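Local coordinates for conserved hypothetical protein (Bacteroides thetaiotaomicron, PDB 2F06) that is of unknown function but carries a pair of ACT domains, binds histidine, and is probably a regulatory protein related to acetohydroxyacid synthase small subunits, at residues 22-27 with 61-67; 51-55 with 140-144; 92-98 with 123-128. One frame throughout, in Å; residues are numbered along the deposited sequence.

Interaction 1: 22-27 with 61-67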
loop_
_atom_site.group_PDB
_atom_site.type_symbol
_atom_site.label_atom_id
_atom_site.label_comp_id
_atom_site.label_asym_id
_atom_site.label_seq_id
_atom_site.Cartn_x
_atom_site.Cartn_y
_atom_site.Cartn_z
ATOM N N GLU A 22 -17.955 -10.382 6.623
ATOM C CA GLU A 22 -17.691 -11.543 7.472
ATOM C C GLU A 22 -16.780 -11.257 8.650
ATOM O O GLU A 22 -17.051 -11.776 9.699
ATOM C CB GLU A 22 -17.104 -12.695 6.695
ATOM C CG GLU A 22 -17.631 -12.835 5.317
ATOM C CD GLU A 22 -16.895 -13.909 4.549
ATOM O OE1 GLU A 22 -15.949 -14.512 5.151
ATOM O OE2 GLU A 22 -17.273 -14.138 3.359
ATOM N N VAL A 23 -15.709 -10.452 8.500
ATOM C CA VAL A 23 -14.812 -10.152 9.630
ATOM C C VAL A 23 -15.563 -9.367 10.677
ATOM O O VAL A 23 -15.411 -9.558 11.909
ATOM C CB VAL A 23 -13.555 -9.236 9.224
ATOM C CG1 VAL A 23 -12.924 -8.570 10.474
ATOM C CG2 VAL A 23 -12.559 -10.004 8.506
ATOM N N THR A 24 -16.342 -8.417 10.228
ATOM C CA THR A 24 -17.075 -7.610 11.226
ATOM C C THR A 24 -18.178 -8.439 11.879
ATOM O O THR A 24 -18.529 -8.184 13.046
ATOM C CB THR A 24 -17.679 -6.309 10.643
ATOM O OG1 THR A 24 -18.475 -6.621 9.494
ATOM C CG2 THR A 24 -16.494 -5.283 10.297
ATOM N N GLU A 25 -18.699 -9.391 11.130
ATOM C CA GLU A 25 -19.628 -10.411 11.684
ATOM C C GLU A 25 -19.026 -11.373 12.739
ATOM O O GLU A 25 -19.638 -11.600 13.773
ATOM C CB GLU A 25 -20.308 -11.173 10.551
ATOM C CG GLU A 25 -21.319 -10.260 9.779
ATOM C CD GLU A 25 -22.090 -10.941 8.645
ATOM O OE1 GLU A 25 -21.719 -12.075 8.198
ATOM O OE2 GLU A 25 -23.123 -10.341 8.206
ATOM N N VAL A 26 -17.897 -12.004 12.461
ATOM C CA VAL A 26 -17.057 -12.654 13.511
ATOM C C VAL A 26 -16.887 -11.846 14.798
ATOM O O VAL A 26 -17.144 -12.355 15.887
ATOM C CB VAL A 26 -15.634 -13.071 13.023
ATOM C CG1 VAL A 26 -14.885 -13.802 14.160
ATOM C CG2 VAL A 26 -15.759 -14.018 11.839
ATOM N N LEU A 27 -16.467 -10.600 14.684
ATOM C CA LEU A 27 -16.290 -9.760 15.849
ATOM C C LEU A 27 -17.587 -9.405 16.565
ATOM O O LEU A 27 -17.599 -9.439 17.794
ATOM C CB LEU A 27 -15.489 -8.499 15.483
ATOM C CG LEU A 27 -14.086 -8.858 14.965
ATOM C CD1 LEU A 27 -13.324 -7.597 14.564
ATOM C CD2 LEU A 27 -13.237 -9.666 15.997
ATOM N N ALA A 61 -10.797 -15.820 17.778
ATOM C CA ALA A 61 -12.015 -15.941 16.974
ATOM C C ALA A 61 -11.727 -15.867 15.441
ATOM O O ALA A 61 -12.178 -16.720 14.622
ATOM C CB ALA A 61 -13.024 -14.847 17.385
ATOM N N LEU A 62 -10.944 -14.872 15.065
ATOM C CA LEU A 62 -10.503 -14.732 13.700
ATOM C C LEU A 62 -9.688 -15.918 13.184
ATOM O O LEU A 62 -10.005 -16.404 12.107
ATOM C CB LEU A 62 -9.766 -13.388 13.518
ATOM C CG LEU A 62 -10.795 -12.263 13.646
ATOM C CD1 LEU A 62 -10.104 -10.871 13.956
ATOM C CD2 LEU A 62 -11.610 -12.217 12.360
ATOM N N LYS A 63 -8.661 -16.379 13.916
ATOM C CA LYS A 63 -7.908 -17.616 13.547
ATOM C C LYS A 63 -8.811 -18.848 13.405
ATOM O O LYS A 63 -8.610 -19.689 12.517
ATOM C CB LYS A 63 -6.848 -17.985 14.602
ATOM C CG LYS A 63 -5.717 -16.972 14.787
ATOM C CD LYS A 63 -4.717 -16.991 13.598
ATOM C CE LYS A 63 -3.967 -18.317 13.544
ATOM N NZ LYS A 63 -2.900 -18.114 12.543
ATOM N N ASP A 64 -9.769 -18.971 14.328
ATOM C CA ASP A 64 -10.768 -20.037 14.332
ATOM C C ASP A 64 -11.624 -20.008 13.064
ATOM O O ASP A 64 -12.064 -21.066 12.596
ATOM C CB ASP A 64 -11.740 -19.864 15.515
ATOM C CG ASP A 64 -11.190 -20.385 16.827
ATOM O OD1 ASP A 64 -10.089 -20.979 16.835
ATOM O OD2 ASP A 64 -11.866 -20.158 17.870
ATOM N N ASN A 65 -11.938 -18.803 12.583
ATOM C CA ASN A 65 -12.678 -18.606 11.343
ATOM C C ASN A 65 -11.792 -18.505 10.096
ATOM O O ASN A 65 -12.272 -18.099 9.029
ATOM C CB ASN A 65 -13.567 -17.381 11.472
ATOM C CG ASN A 65 -14.788 -17.654 12.333
ATOM O OD1 ASN A 65 -15.861 -18.034 11.833
ATOM N ND2 ASN A 65 -14.614 -17.519 13.635
ATOM N N HIS A 66 -10.503 -18.845 10.258
ATOM C CA HIS A 66 -9.539 -19.051 9.165
ATOM C C HIS A 66 -9.092 -17.746 8.532
ATOM O O HIS A 66 -8.642 -17.752 7.368
ATOM C CB HIS A 66 -10.113 -20.033 8.109
ATOM C CG HIS A 66 -10.586 -21.317 8.709
ATOM N ND1 HIS A 66 -9.720 -22.319 9.088
ATOM C CD2 HIS A 66 -11.821 -21.720 9.081
ATOM C CE1 HIS A 66 -10.410 -23.300 9.641
ATOM N NE2 HIS A 66 -11.690 -22.967 9.637
ATOM N N PHE A 67 -9.151 -16.644 9.300
ATOM C CA PHE A 67 -8.546 -15.387 8.871
ATOM C C PHE A 67 -7.065 -15.378 9.171
ATOM O O PHE A 67 -6.632 -16.012 10.131
ATOM C CB PHE A 67 -9.243 -14.154 9.476
ATOM C CG PHE A 67 -10.645 -13.923 8.918
ATOM C CD1 PHE A 67 -10.819 -13.236 7.713
ATOM C CD2 PHE A 67 -11.773 -14.396 9.584
ATOM C CE1 PHE A 67 -12.106 -13.045 7.172
ATOM C CE2 PHE A 67 -13.060 -14.209 9.051
ATOM C CZ PHE A 67 -13.230 -13.543 7.841
#
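Val-23 puts a methyl over the ring of Phe-67. Val-23 CG2 lies 3.8 Å from the centroid of the Phe-67 ring, 28° off the ring normal, and is displaced toward the rim. The closest ring atom is Phe-67 CE1, at 3.4 Å from Val-23 CG2. This is a CH-pi contact over one face.

Val-26 is the most deeply engaged residue here, and its two methyls split the work. CG1 lies anti to the backbone N (chi1 -177°) and reaches between Ala-61 CB and Leu-62 CD2. On the other branch, Val-26 CG2 meets Phe-67 CE2 at 3.9 Å. It also touches the amide of Asn-65, with Asn-65 CG 3.8 Å from Val-26 CG2. Deeper in, Leu-27 CD2 meets Leu-62 CD1 at 3.9 Å, and these two side chains cross at about a right angle. No hydrogen bond spans the two segments.

The pairing joins helices 19-29 and 55-64, the two helices that lie side by side on one face of the antiparallel sheet in a beta-alpha-beta-beta-alpha-beta ACT fold. Val-23 and Leu-62 also touch strand 5-13, through Leu-13 and through Leu-9 and Ile-11 respectively.

The second shell is the end of helix 55-64. A Schellman motif closes it, with His-66 at positive phi as the C-prime residue. Phe-67 N bonds to Leu-62 O, and the turn brings the aromatic ring back toward helix 19-29. The amide of Asn-65 is held by its own helix. Asn-65 ND2 donates to Ala-61 O at 2.7 Å, with a nearly straight angle of 178°. That oxygen also accepts from Asn-65 N, and the two donors arrive from opposite faces of the carbonyl plane. The grip fixes the rotation of the amide that packs on Val-26.

Interaction 2: 51-55 with 140-144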
loop_
_atom_site.group_PDB
_atom_site.type_symbol
_atom_site.label_atom_id
_atom_site.label_comp_id
_atom_site.label_asym_id
_atom_site.label_seq_id
_atom_site.Cartn_x
_atom_site.Cartn_y
_atom_site.Cartn_z
ATOM N N ILE A 51 -8.315 -1.474 16.089
ATOM C CA ILE A 51 -8.335 -1.429 17.564
ATOM C C ILE A 51 -9.674 -1.980 18.073
ATOM O O ILE A 51 -10.724 -1.434 17.745
ATOM C CB ILE A 51 -8.035 -0.001 18.126
ATOM C CG1 ILE A 51 -6.698 0.495 17.576
ATOM C CG2 ILE A 51 -8.063 -0.034 19.668
ATOM C CD1 ILE A 51 -5.452 -0.053 18.249
ATOM N N VAL A 52 -9.643 -3.087 18.828
ATOM C CA VAL A 52 -10.873 -3.697 19.329
ATOM C C VAL A 52 -10.922 -3.718 20.893
ATOM O O VAL A 52 -9.899 -3.431 21.541
ATOM C CB VAL A 52 -11.066 -5.132 18.766
ATOM C CG1 VAL A 52 -11.086 -5.085 17.190
ATOM C CG2 VAL A 52 -9.970 -6.104 19.293
ATOM N N SER A 53 -12.078 -4.091 21.460
ATOM C CA SER A 53 -12.273 -4.086 22.941
ATOM C C SER A 53 -11.551 -5.216 23.707
ATOM O O SER A 53 -11.233 -5.067 24.901
ATOM C CB SER A 53 -13.757 -4.087 23.296
ATOM O OG SER A 53 -14.395 -5.193 22.698
ATOM N N ASP A 54 -11.298 -6.327 23.015
ATOM C CA ASP A 54 -10.593 -7.476 23.568
ATOM C C ASP A 54 -9.714 -8.109 22.463
ATOM O O ASP A 54 -10.169 -9.013 21.744
ATOM C CB ASP A 54 -11.617 -8.469 24.195
ATOM C CG ASP A 54 -10.968 -9.655 24.886
ATOM O OD1 ASP A 54 -9.774 -9.940 24.649
ATOM O OD2 ASP A 54 -11.700 -10.351 25.659
ATOM N N PRO A 55 -8.470 -7.605 22.285
ATOM C CA PRO A 55 -7.672 -8.114 21.144
ATOM C C PRO A 55 -7.343 -9.625 21.149
ATOM O O PRO A 55 -7.349 -10.239 20.088
ATOM C CB PRO A 55 -6.406 -7.229 21.126
ATOM C CG PRO A 55 -6.319 -6.606 22.426
ATOM C CD PRO A 55 -7.763 -6.554 23.025
ATOM N N ASP A 140 -7.543 2.060 27.830
ATOM C CA ASP A 140 -8.353 3.232 27.431
ATOM C C ASP A 140 -8.712 3.179 25.948
ATOM O O ASP A 140 -9.838 3.459 25.517
ATOM C CB ASP A 140 -7.616 4.570 27.648
ATOM C CG ASP A 140 -7.469 4.987 29.097
ATOM O OD1 ASP A 140 -8.382 4.771 29.931
ATOM O OD2 ASP A 140 -6.360 5.564 29.383
ATOM N N LEU A 141 -7.726 2.807 25.150
ATOM C CA LEU A 141 -7.892 2.652 23.745
ATOM C C LEU A 141 -8.925 1.545 23.381
ATOM O O LEU A 141 -9.781 1.747 22.496
ATOM C CB LEU A 141 -6.519 2.403 23.115
ATOM C CG LEU A 141 -6.196 2.798 21.709
ATOM C CD1 LEU A 141 -6.613 4.206 21.280
ATOM C CD2 LEU A 141 -4.681 2.545 21.416
ATOM N N TYR A 142 -8.829 0.392 24.033
ATOM C CA TYR A 142 -9.800 -0.702 23.828
ATOM C C TYR A 142 -11.291 -0.428 24.234
ATOM O O TYR A 142 -12.203 -1.256 24.000
ATOM C CB TYR A 142 -9.336 -1.893 24.677
ATOM C CG TYR A 142 -7.920 -2.412 24.373
ATOM C CD1 TYR A 142 -7.246 -2.131 23.150
ATOM C CD2 TYR A 142 -7.258 -3.184 25.327
ATOM C CE1 TYR A 142 -5.955 -2.664 22.905
ATOM C CE2 TYR A 142 -5.966 -3.677 25.104
ATOM C CZ TYR A 142 -5.346 -3.454 23.893
ATOM O OH TYR A 142 -4.084 -3.993 23.763
ATOM N N LYS A 143 -11.558 0.681 24.911
ATOM C CA LYS A 143 -12.936 0.968 25.363
ATOM C C LYS A 143 -13.433 2.317 24.827
ATOM O O LYS A 143 -14.332 2.936 25.415
ATOM C CB LYS A 143 -13.062 0.886 26.928
ATOM C CG LYS A 143 -12.352 2.015 27.711
ATOM C CD LYS A 143 -12.676 2.153 29.252
ATOM C CE LYS A 143 -11.998 1.145 30.124
ATOM N NZ LYS A 143 -12.177 -0.152 29.463
ATOM N N LEU A 144 -12.875 2.797 23.733
ATOM C CA LEU A 144 -13.341 4.088 23.232
ATOM C C LEU A 144 -14.842 4.021 22.811
ATOM O O LEU A 144 -15.621 5.006 22.859
ATOM C CB LEU A 144 -12.463 4.575 22.086
ATOM C CG LEU A 144 -11.056 5.100 22.370
ATOM C CD1 LEU A 144 -10.378 5.373 21.065
ATOM C CD2 LEU A 144 -11.187 6.417 23.112
ATOM O OXT LEU A 144 -15.302 2.931 22.410
#
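Tyr-142 lies against the end of strand 46-52 and the turn that follows it. Tyr-142 CB starts beside the backbone, 3.5 Å from Val-52 O. CG points anti to the carbonyl carbon of its own residue (chi1 -58°), which directs the ring along the 51-55 segment. On the ring, Tyr-142 CD1 is 3.4 Å from Val-52 O and also meets Ile-51 CG2, which comes in at the ring edge, near its plane. Pro-55 covers one face of the ring, CD over its centre and CG toward the hydroxyl end. Pro-55 CD is 4.0 Å from the Tyr-142 centroid and 11° off the normal. Pro-55 CG is 3.6 Å from Tyr-142 CZ. The tip, OH, touches the same proline CG and hydrogen-bonds to Lys-7 N, outside the two segments.

Ile-51 CG2 turns from the tyrosine edge to Leu-141, meeting Leu-141 CG at 4.0 Å. The two side chains cross at about a right angle. The contact joins the C-terminal turn of the chain to the end of strand 46-52. The turn packs against the sheet of the ACT domain pair, where Ile-51 and Leu-141 both also touch Val-115 of strand 111-118. Beyond it, the terminal carboxylate of Leu-144 accepts a hydrogen bond from Asn-81 of the second subunit.

The backbones come close as well. Ser-53 CA lies 3.0 Å from Tyr-142 O in a CA-H...O contact, with an angle of 146° at the hydrogen. A second, more bent one runs from Tyr-142 CA to Val-52 O. With no conventional hydrogen bond between the segments, the contact relies on the CH-pi contact of Pro-55 on Tyr-142, apolar packing and these CA-H...O contacts, while the phenol hydroxyl is satisfied from strand 5-13.

Interaction 3: 92-98 with 123-128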
loop_
_atom_site.group_PDB
_atom_site.type_symbol
_atom_site.label_atom_id
_atom_site.label_comp_id
_atom_site.label_asym_id
_atom_site.label_seq_id
_atom_site.Cartn_x
_atom_site.Cartn_y
_atom_site.Cartn_z
ATOM N N PHE A 92 7.569 17.436 18.419
ATOM C CA PHE A 92 8.301 16.888 19.558
ATOM C C PHE A 92 8.981 15.619 19.065
ATOM O O PHE A 92 10.149 15.423 19.288
ATOM C CB PHE A 92 7.412 16.502 20.746
ATOM C CG PHE A 92 6.760 17.661 21.497
ATOM C CD1 PHE A 92 7.382 18.871 21.667
ATOM C CD2 PHE A 92 5.486 17.477 22.075
ATOM C CE1 PHE A 92 6.763 19.903 22.408
ATOM C CE2 PHE A 92 4.842 18.490 22.780
ATOM C CZ PHE A 92 5.492 19.705 22.953
ATOM N N LEU A 93 8.257 14.748 18.369
ATOM C CA LEU A 93 8.817 13.440 18.015
ATOM C C LEU A 93 9.919 13.610 17.030
ATOM O O LEU A 93 10.988 13.022 17.188
ATOM C CB LEU A 93 7.761 12.488 17.415
ATOM C CG LEU A 93 6.697 12.063 18.395
ATOM C CD1 LEU A 93 5.517 11.470 17.739
ATOM C CD2 LEU A 93 7.358 11.117 19.369
ATOM N N SER A 94 9.675 14.391 15.989
ATOM C CA SER A 94 10.689 14.502 14.969
ATOM C C SER A 94 11.990 15.224 15.462
ATOM O O SER A 94 13.089 14.788 15.126
ATOM C CB SER A 94 10.091 15.039 13.667
ATOM O OG SER A 94 10.063 16.437 13.657
ATOM N N ALA A 95 11.864 16.222 16.342
ATOM C CA ALA A 95 13.023 16.862 16.994
ATOM C C ALA A 95 13.915 15.852 17.736
ATOM O O ALA A 95 15.132 16.086 17.937
ATOM C CB ALA A 95 12.574 17.960 17.940
ATOM N N GLU A 96 13.317 14.710 18.107
ATOM C CA GLU A 96 14.055 13.642 18.800
ATOM C C GLU A 96 14.358 12.434 17.909
ATOM O O GLU A 96 14.724 11.367 18.413
ATOM C CB GLU A 96 13.306 13.174 20.054
ATOM C CG GLU A 96 13.194 14.188 21.195
ATOM C CD GLU A 96 14.493 14.492 21.868
ATOM O OE1 GLU A 96 15.327 13.564 22.108
ATOM O OE2 GLU A 96 14.682 15.700 22.164
ATOM N N GLY A 97 14.173 12.601 16.598
ATOM C CA GLY A 97 14.436 11.540 15.621
ATOM C C GLY A 97 13.493 10.340 15.658
ATOM O O GLY A 97 13.874 9.254 15.227
ATOM N N VAL A 98 12.269 10.528 16.174
ATOM C CA VAL A 98 11.283 9.461 16.230
ATOM C C VAL A 98 10.263 9.694 15.098
ATOM O O VAL A 98 9.581 10.724 15.083
ATOM C CB VAL A 98 10.475 9.432 17.553
ATOM C CG1 VAL A 98 9.326 8.361 17.427
ATOM C CG2 VAL A 98 11.325 9.135 18.729
ATOM N N LYS A 123 11.485 4.790 22.442
ATOM C CA LYS A 123 11.804 6.218 22.343
ATOM C C LYS A 123 10.583 7.134 22.190
ATOM O O LYS A 123 10.566 8.261 22.714
ATOM C CB LYS A 123 12.831 6.516 21.237
ATOM C CG LYS A 123 13.731 7.635 21.606
ATOM C CD LYS A 123 14.942 7.170 22.520
ATOM C CE LYS A 123 14.565 6.213 23.723
ATOM N NZ LYS A 123 15.736 5.772 24.584
ATOM N N CYS A 124 9.589 6.659 21.437
ATOM C CA CYS A 124 8.393 7.420 21.205
ATOM C C CYS A 124 7.710 7.687 22.542
ATOM O O CYS A 124 7.333 8.825 22.845
ATOM C CB CYS A 124 7.463 6.651 20.224
ATOM S SG CYS A 124 5.893 7.539 19.893
ATOM N N ILE A 125 7.546 6.638 23.357
ATOM C CA ILE A 125 6.827 6.786 24.612
ATOM C C ILE A 125 7.594 7.704 25.568
ATOM O O ILE A 125 6.985 8.505 26.272
ATOM C CB ILE A 125 6.537 5.447 25.272
ATOM C CG1 ILE A 125 5.441 4.719 24.513
ATOM C CG2 ILE A 125 6.079 5.616 26.722
ATOM C CD1 ILE A 125 5.240 3.298 25.012
ATOM N N GLU A 126 8.911 7.612 25.534
ATOM C CA GLU A 126 9.785 8.443 26.359
ATOM C C GLU A 126 9.534 9.925 26.092
ATOM O O GLU A 126 9.247 10.676 27.011
ATOM C CB GLU A 126 11.232 8.086 26.026
ATOM C CG GLU A 126 12.245 8.570 27.002
ATOM C CD GLU A 126 13.577 7.888 26.785
ATOM O OE1 GLU A 126 13.570 6.658 26.487
ATOM O OE2 GLU A 126 14.613 8.578 26.898
ATOM N N VAL A 127 9.622 10.322 24.815
ATOM C CA VAL A 127 9.445 11.727 24.360
ATOM C C VAL A 127 8.065 12.263 24.774
ATOM O O VAL A 127 7.948 13.335 25.363
ATOM C CB VAL A 127 9.695 11.878 22.780
ATOM C CG1 VAL A 127 9.327 13.266 22.238
ATOM C CG2 VAL A 127 11.149 11.552 22.434
ATOM N N LEU A 128 7.036 11.474 24.517
ATOM C CA LEU A 128 5.661 11.902 24.741
ATOM C C LEU A 128 5.438 12.164 26.218
ATOM O O LEU A 128 4.830 13.172 26.557
ATOM C CB LEU A 128 4.669 10.840 24.226
ATOM C CG LEU A 128 4.736 10.481 22.738
ATOM C CD1 LEU A 128 3.754 9.403 22.430
ATOM C CD2 LEU A 128 4.543 11.661 21.764
#
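Leu-93 and Val-127 pack together where helices 85-95 and 121-130 meet, the helix pair of the second ACT domain. Val-127 fits between Phe-92 and Glu-96. With chi1 at 172°, one branch swings away from the backbone N, and Val-127 CG1 comes to lie 3.7 Å from Phe-92 O and also touches Phe-92 CB. The other branch meets Glu-96, with Glu-96 CG at 3.6 Å from Val-127 CG2. Only the aliphatic part of that glutamate is used.

Leu-93 sends CD2 into the interface between three residues. Leu-93 CD2 is 3.7 Å from Leu-128 CD2 and 3.9 Å from Cys-124 SG, and it also touches Val-127 CG1. Here the cysteine sulfur acts as an apolar neighbour.

A Schellman motif ends helix 85-95, with Gly-97 at positive phi as its C-prime residue. Val-98 N and Glu-96 N both bond to Leu-93 O, from opposite faces of the carbonyl plane. The turn brings Val-98 back over helix 121-130. Val-98 CG1 meets Cys-124 CB at 3.8 Å. Val-98 CG2 packs on the start of the lysine chain, 3.9 Å from Lys-123 CB, and the two side chains cross at about a right angle. Val-98 also touches Ser-119, in the loop leading into helix 121-130. Beyond its contact with valine the Lys-123 chain bends away, and Lys-123 NZ makes a salt bridge within its own helix, 3.0 Å from Glu-126 OE1.

Interactions 1 and 3 are alike: each joins two helices, with a Schellman turn bringing a residue back onto the partner helix. They lie on opposite sides of the chain's centre, their centres about 36 Å apart. The centre of interaction 2 is about 17 Å from that of interaction 1 and 24 Å from that of interaction 3. Interaction 2 touches interaction 1, with Leu-27 CD1 4.3 Å from Val-52 CG1. The side chains of Leu-27 and Val-52 are about 7 and 8 Å from a bound histidine; that of Phe-92 is about 12 Å from one. Helix 85-95 starts at pocket residues Ala-85 and Leu-86. Asn-81, which bonds Leu-144 from the second subunit, is also a pocket residue.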